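Local coordinates for protein alpha-1,2-mannosidase (Trichoderma reesei, PDB 1HCU) that probably trims alpha-1,2-linked mannose residues from N-linked oligosaccharides, as a calcium-dependent member of glycoside hydrolase family 47, at residues P215-G220 against S294-Q299; K409-A414 against Y462-E467. All blocks are in the same frame, centred on the assembly; numbering follows the deposited sequence.

Contact 1: P215-G220 against S294-Q299; sequences PEAWPG and SSYNGQ
Ala217 packs into the tight part of this contact, its methyl group set against a backbone carbonyl and, at roughly a right angle to it, an aromatic ring. CB lies only 3.1 Å from Gly298 O, a snug approach, and 3.6 Å from CD1 of the Tyr296 ring. The phenol comes off the strand with CG between the backbone N and the carbonyl carbon (chi1 65°), which swings the CD1 and CE1 side of the ring against the alanine. Its hydroxyl reaches past the methyl to Ile222 O, so the buried oxygen has a hydrogen-bond partner in the chain that follows 215-220. The indole of Trp218 extends the packing along the strand: CZ3 lies 4.2 Å from Tyr296 CB, which sits at the ring edge, and 3.7 Å from Gly298 O, while CH2 comes within 3.2 Å of Gln299 O. The looser, solvent-facing part is the side chain of the exposed Gln299. Bent at chi2, it brings the end of the amide over one face of the indole, displaced toward the rim, with the two planes 63° apart, and back toward Ala217 O. Replacing Trp218 by an alanine is likely to open a gap beside the turn, leaving the Gln299 amide without the surface under it and His279 without its stacking partner. Gly298 and Gln299 are the central residues of a tight turn whose backbone angles approach type II', linking strand 292-297 to the antiparallel strand 300-306. The loop after helix 196-209 thus lies against this hairpin, while Trp218 also touches Thr301 of strand 300-306 and stacks on His279 in helix 263-280, and Glu216 forms a salt bridge with Arg268 of the same helix.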
loop_
_atom_site.group_PDB
_atom_site.type_symbol
_atom_site.label_atom_id
_atom_site.label_comp_id
_atom_site.label_asym_id
_atom_site.label_seq_id
_atom_site.Cartn_x
_atom_site.Cartn_y
_atom_site.Cartn_z
ATOM N N PRO A 215 2.867 25.682 10.760
ATOM C CA PRO A 215 3.961 25.078 11.534
ATOM C C PRO A 215 3.759 23.573 11.674
ATOM O O PRO A 215 2.624 23.091 11.672
ATOM C CB PRO A 215 3.869 25.796 12.875
ATOM C CG PRO A 215 2.396 26.015 13.017
ATOM C CD PRO A 215 1.997 26.496 11.628
ATOM N N GLU A 216 4.853 22.828 11.779
ATOM C CA GLU A 216 4.752 21.380 11.921
ATOM C C GLU A 216 4.204 21.063 13.301
ATOM O O GLU A 216 4.606 21.681 14.278
ATOM C CB GLU A 216 6.126 20.738 11.759
ATOM C CG GLU A 216 6.807 21.114 10.468
ATOM C CD GLU A 216 8.234 20.634 10.406
ATOM O OE1 GLU A 216 8.461 19.434 10.164
ATOM O OE2 GLU A 216 9.133 21.470 10.616
ATOM N N ALA A 217 3.283 20.110 13.384
ATOM C CA ALA A 217 2.718 19.742 14.677
ATOM C C ALA A 217 3.892 19.359 15.555
ATOM O O ALA A 217 3.969 19.737 16.725
ATOM C CB ALA A 217 1.776 18.571 14.525
ATOM N N TRP A 218 4.804 18.599 14.959
ATOM C CA TRP A 218 6.015 18.134 15.619
ATOM C C TRP A 218 7.045 17.977 14.515
ATOM O O TRP A 218 6.693 17.816 13.353
ATOM C CB TRP A 218 5.773 16.789 16.316
ATOM C CG TRP A 218 5.160 16.916 17.684
ATOM C CD1 TRP A 218 5.756 17.418 18.809
ATOM C CD2 TRP A 218 3.826 16.558 18.064
ATOM N NE1 TRP A 218 4.873 17.397 19.863
ATOM C CE2 TRP A 218 3.681 16.875 19.435
ATOM C CE3 TRP A 218 2.735 16.001 17.377
ATOM C CZ2 TRP A 218 2.491 16.654 20.133
ATOM C CZ3 TRP A 218 1.550 15.781 18.072
ATOM C CH2 TRP A 218 1.440 16.109 19.437
ATOM N N PRO A 219 8.333 18.028 14.864
ATOM C CA PRO A 219 9.387 17.889 13.853
ATOM C C PRO A 219 9.140 16.674 12.956
ATOM O O PRO A 219 9.028 15.548 13.440
ATOM C CB PRO A 219 10.654 17.757 14.697
ATOM C CG PRO A 219 10.324 18.563 15.935
ATOM C CD PRO A 219 8.902 18.132 16.221
ATOM N N GLY A 220 9.038 16.905 11.652
ATOM C CA GLY A 220 8.807 15.803 10.733
ATOM C C GLY A 220 7.340 15.488 10.473
ATOM O O GLY A 220 7.015 14.865 9.464
ATOM N N SER A 294 -2.237 7.411 16.936
ATOM C CA SER A 294 -3.308 8.406 16.945
ATOM C C SER A 294 -3.078 9.352 15.775
ATOM O O SER A 294 -1.983 9.385 15.209
ATOM C CB SER A 294 -3.288 9.236 18.237
ATOM O OG SER A 294 -3.635 8.470 19.378
ATOM N N SER A 295 -4.114 10.107 15.416
ATOM C CA SER A 295 -4.019 11.094 14.351
ATOM C C SER A 295 -3.698 12.376 15.099
ATOM O O SER A 295 -3.768 12.404 16.332
ATOM C CB SER A 295 -5.353 11.245 13.625
ATOM O OG SER A 295 -6.344 11.728 14.511
ATOM N N TYR A 296 -3.366 13.442 14.379
ATOM C CA TYR A 296 -3.018 14.686 15.049
ATOM C C TYR A 296 -3.426 15.940 14.309
ATOM O O TYR A 296 -3.670 15.925 13.105
ATOM C CB TYR A 296 -1.506 14.729 15.316
ATOM C CG TYR A 296 -0.662 14.759 14.058
ATOM C CD1 TYR A 296 -0.392 15.965 13.397
ATOM C CD2 TYR A 296 -0.163 13.578 13.500
ATOM C CE1 TYR A 296 0.354 15.989 12.201
ATOM C CE2 TYR A 296 0.578 13.594 12.314
ATOM C CZ TYR A 296 0.829 14.804 11.671
ATOM O OH TYR A 296 1.539 14.813 10.499
ATOM N N ASN A 297 -3.491 17.027 15.062
ATOM C CA ASN A 297 -3.828 18.336 14.543
ATOM C C ASN A 297 -3.229 19.272 15.574
ATOM O O ASN A 297 -3.778 19.461 16.661
ATOM C CB ASN A 297 -5.345 18.508 14.449
ATOM C CG ASN A 297 -5.737 19.755 13.674
ATOM O OD1 ASN A 297 -6.880 19.908 13.259
ATOM N ND2 ASN A 297 -4.785 20.653 13.480
ATOM N N GLY A 298 -2.083 19.850 15.235
ATOM C CA GLY A 298 -1.404 20.718 16.175
ATOM C C GLY A 298 -0.748 19.773 17.163
ATOM O O GLY A 298 -0.328 18.679 16.782
ATOM N N GLN A 299 -0.678 20.171 18.427
ATOM C CA GLN A 299 -0.074 19.333 19.450
ATOM C C GLN A 299 -1.132 18.399 20.045
ATOM O O GLN A 299 -0.869 17.686 21.002
ATOM C CB GLN A 299 0.527 20.202 20.557
ATOM C CG GLN A 299 1.163 21.495 20.057
ATOM C CD GLN A 299 2.240 21.246 19.029
ATOM O OE1 GLN A 299 3.182 20.487 19.276
ATOM N NE2 GLN A 299 2.115 21.884 17.868
#

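Contact 2: K409-A414 against Y462-E467; sequences KWQDLA and YLIFAE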
loop_
_atom_site.group_PDB
_atom_site.type_symbol
_atom_site.label_atom_id
_atom_site.label_comp_id
_atom_site.label_asym_id
_atom_site.label_seq_id
_atom_site.Cartn_x
_atom_site.Cartn_y
_atom_site.Cartn_z
ATOM N N LYS A 409 6.489 -17.662 14.742
ATOM C CA LYS A 409 5.284 -17.177 15.393
ATOM C C LYS A 409 4.555 -16.212 14.458
ATOM O O LYS A 409 3.327 -16.203 14.391
ATOM C CB LYS A 409 5.656 -16.450 16.684
ATOM C CG LYS A 409 4.687 -16.678 17.834
ATOM C CD LYS A 409 3.286 -16.235 17.483
ATOM C CE LYS A 409 2.261 -17.227 18.020
ATOM N NZ LYS A 409 2.501 -18.614 17.508
ATOM N N TRP A 410 5.320 -15.402 13.735
ATOM C CA TRP A 410 4.731 -14.421 12.833
ATOM C C TRP A 410 4.026 -15.086 11.671
ATOM O O TRP A 410 2.974 -14.626 11.228
ATOM C CB TRP A 410 5.802 -13.441 12.334
ATOM C CG TRP A 410 6.392 -12.640 13.462
ATOM C CD1 TRP A 410 7.597 -12.843 14.065
ATOM C CD2 TRP A 410 5.764 -11.563 14.176
ATOM N NE1 TRP A 410 7.762 -11.967 15.108
ATOM C CE2 TRP A 410 6.653 -11.170 15.201
ATOM C CE3 TRP A 410 4.536 -10.893 14.050
ATOM C CZ2 TRP A 410 6.355 -10.136 16.099
ATOM C CZ3 TRP A 410 4.240 -9.864 14.943
ATOM C CH2 TRP A 410 5.148 -9.497 15.953
ATOM N N GLN A 411 4.601 -16.176 11.180
ATOM C CA GLN A 411 3.967 -16.896 10.094
ATOM C C GLN A 411 2.636 -17.439 10.588
ATOM O O GLN A 411 1.659 -17.453 9.846
ATOM C CB GLN A 411 4.849 -18.042 9.633
ATOM C CG GLN A 411 6.147 -17.585 9.047
ATOM C CD GLN A 411 6.997 -18.743 8.623
ATOM O OE1 GLN A 411 7.372 -19.576 9.446
ATOM N NE2 GLN A 411 7.302 -18.817 7.334
ATOM N N ASP A 412 2.592 -17.879 11.843
ATOM C CA ASP A 412 1.352 -18.421 12.403
ATOM C C ASP A 412 0.278 -17.338 12.475
ATOM O O ASP A 412 -0.886 -17.589 12.164
ATOM C CB ASP A 412 1.594 -19.016 13.797
ATOM C CG ASP A 412 2.486 -20.251 13.764
ATOM O OD1 ASP A 412 3.090 -20.574 14.809
ATOM O OD2 ASP A 412 2.583 -20.906 12.703
ATOM N N LEU A 413 0.669 -16.132 12.874
ATOM C CA LEU A 413 -0.286 -15.036 12.957
ATOM C C LEU A 413 -0.821 -14.713 11.566
ATOM O O LEU A 413 -2.027 -14.563 11.381
ATOM C CB LEU A 413 0.372 -13.797 13.572
ATOM C CG LEU A 413 0.878 -13.999 15.001
ATOM C CD1 LEU A 413 1.531 -12.718 15.485
ATOM C CD2 LEU A 413 -0.279 -14.407 15.915
ATOM N N ALA A 414 0.078 -14.621 10.589
ATOM C CA ALA A 414 -0.314 -14.328 9.212
ATOM C C ALA A 414 -1.270 -15.401 8.701
ATOM O O ALA A 414 -2.268 -15.099 8.035
ATOM C CB ALA A 414 0.917 -14.262 8.316
ATOM N N TYR A 462 1.712 -14.896 0.538
ATOM C CA TYR A 462 2.512 -15.914 -0.114
ATOM C C TYR A 462 3.995 -15.844 0.268
ATOM O O TYR A 462 4.595 -16.850 0.653
ATOM C CB TYR A 462 2.384 -15.769 -1.622
ATOM C CG TYR A 462 3.246 -16.733 -2.379
ATOM C CD1 TYR A 462 2.927 -18.085 -2.422
ATOM C CD2 TYR A 462 4.397 -16.302 -3.033
ATOM C CE1 TYR A 462 3.726 -18.988 -3.092
ATOM C CE2 TYR A 462 5.208 -17.201 -3.709
ATOM C CZ TYR A 462 4.861 -18.542 -3.733
ATOM O OH TYR A 462 5.641 -19.443 -4.404
ATOM N N LEU A 463 4.577 -14.653 0.158
ATOM C CA LEU A 463 5.990 -14.451 0.450
ATOM C C LEU A 463 6.400 -14.818 1.867
ATOM O O LEU A 463 7.544 -15.212 2.104
ATOM C CB LEU A 463 6.388 -12.995 0.159
ATOM C CG LEU A 463 6.326 -12.600 -1.324
ATOM C CD1 LEU A 463 6.633 -11.105 -1.491
ATOM C CD2 LEU A 463 7.321 -13.452 -2.109
ATOM N N ILE A 464 5.480 -14.701 2.814
ATOM C CA ILE A 464 5.827 -15.039 4.180
ATOM C C ILE A 464 5.964 -16.566 4.374
ATOM O O ILE A 464 6.624 -17.016 5.315
ATOM C CB ILE A 464 4.809 -14.416 5.173
ATOM C CG1 ILE A 464 5.425 -14.378 6.574
ATOM C CG2 ILE A 464 3.500 -15.176 5.144
ATOM C CD1 ILE A 464 4.617 -13.578 7.579
ATOM N N PHE A 465 5.378 -17.352 3.466
ATOM C CA PHE A 465 5.457 -18.821 3.533
ATOM C C PHE A 465 6.369 -19.382 2.420
ATOM O O PHE A 465 6.809 -20.531 2.478
ATOM C CB PHE A 465 4.054 -19.450 3.388
ATOM C CG PHE A 465 3.036 -18.955 4.401
ATOM C CD1 PHE A 465 3.263 -19.101 5.774
ATOM C CD2 PHE A 465 1.845 -18.358 3.981
ATOM C CE1 PHE A 465 2.322 -18.662 6.703
ATOM C CE2 PHE A 465 0.898 -17.913 4.905
ATOM C CZ PHE A 465 1.135 -18.065 6.272
ATOM N N ALA A 466 6.650 -18.549 1.419
ATOM C CA ALA A 466 7.466 -18.928 0.265
ATOM C C ALA A 466 8.961 -19.112 0.501
ATOM O O ALA A 466 9.484 -18.815 1.575
ATOM C CB ALA A 466 7.259 -17.911 -0.866
ATOM N N GLU A 467 9.633 -19.598 -0.539
ATOM C CA GLU A 467 11.068 -19.847 -0.520
ATOM C C GLU A 467 11.822 -18.532 -0.703
ATOM O O GLU A 467 11.266 -17.549 -1.192
ATOM C CB GLU A 467 11.448 -20.802 -1.659
ATOM C CG GLU A 467 10.677 -22.123 -1.687
ATOM C CD GLU A 467 11.137 -23.108 -0.618
ATOM O OE1 GLU A 467 12.359 -23.395 -0.552
ATOM O OE2 GLU A 467 10.278 -23.600 0.150
#
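Two helices of the (alpha/alpha)7 barrel of glycoside hydrolase family 47, 408-425 and 451-465, meet here, the second near its C-terminal end. Gln411 makes the polar link: its NE2 donates to Ile464 O at 2.8 Å, with an N-H...O angle of 168°. The bond is nearly straight and lies in both the carbonyl plane and the plane of the glutamine amide. The amide reaches that far because its chain runs extended beyond CG (chi2 179°), passing Ile464 in the opposite direction with CG 4.1 Å from Ile464 CG1. Beside the bond the packing is apolar. Ile464 CD1 sits 3.8 Å from Ala414 CB, one helical turn on from Trp410, whose backbone oxygen lies near the same methyl. The ring of Phe465 approaches edge-on, its CE1 3.4 Å from Gln411 O, while Ile464 CG2 rests over the centre of one face, 3.6 Å above the plane. Phe465 also touches Arg15 and Ala16 of helix 13-33, bringing a third helix to the junction. Because the straight bond to Ile464 O and a weak one to Ser10 O both use Gln411 NE2, they should fix the rotation of the amide and satisfy polar atoms in an otherwise apolar, buried junction.

Contacts 1 and 2 do not touch: their centres are 35 Å apart and their nearest atoms about 18 Å. They follow one another along the chain, the 215-220/294-299 pair closing before 409-414/462-467 opens, and both belong to the same family 47 domain. Contact 1 lies nearer the probable catalytic site, with the side chain of Tyr296 about 11 Å from that of Asp245, a predicted active-site residue. Contact 2 is remote from the annotated sites. One joins a loop to a partly exposed hairpin and the other joins two helices through a buried contact, so they belong to separate parts of the domain.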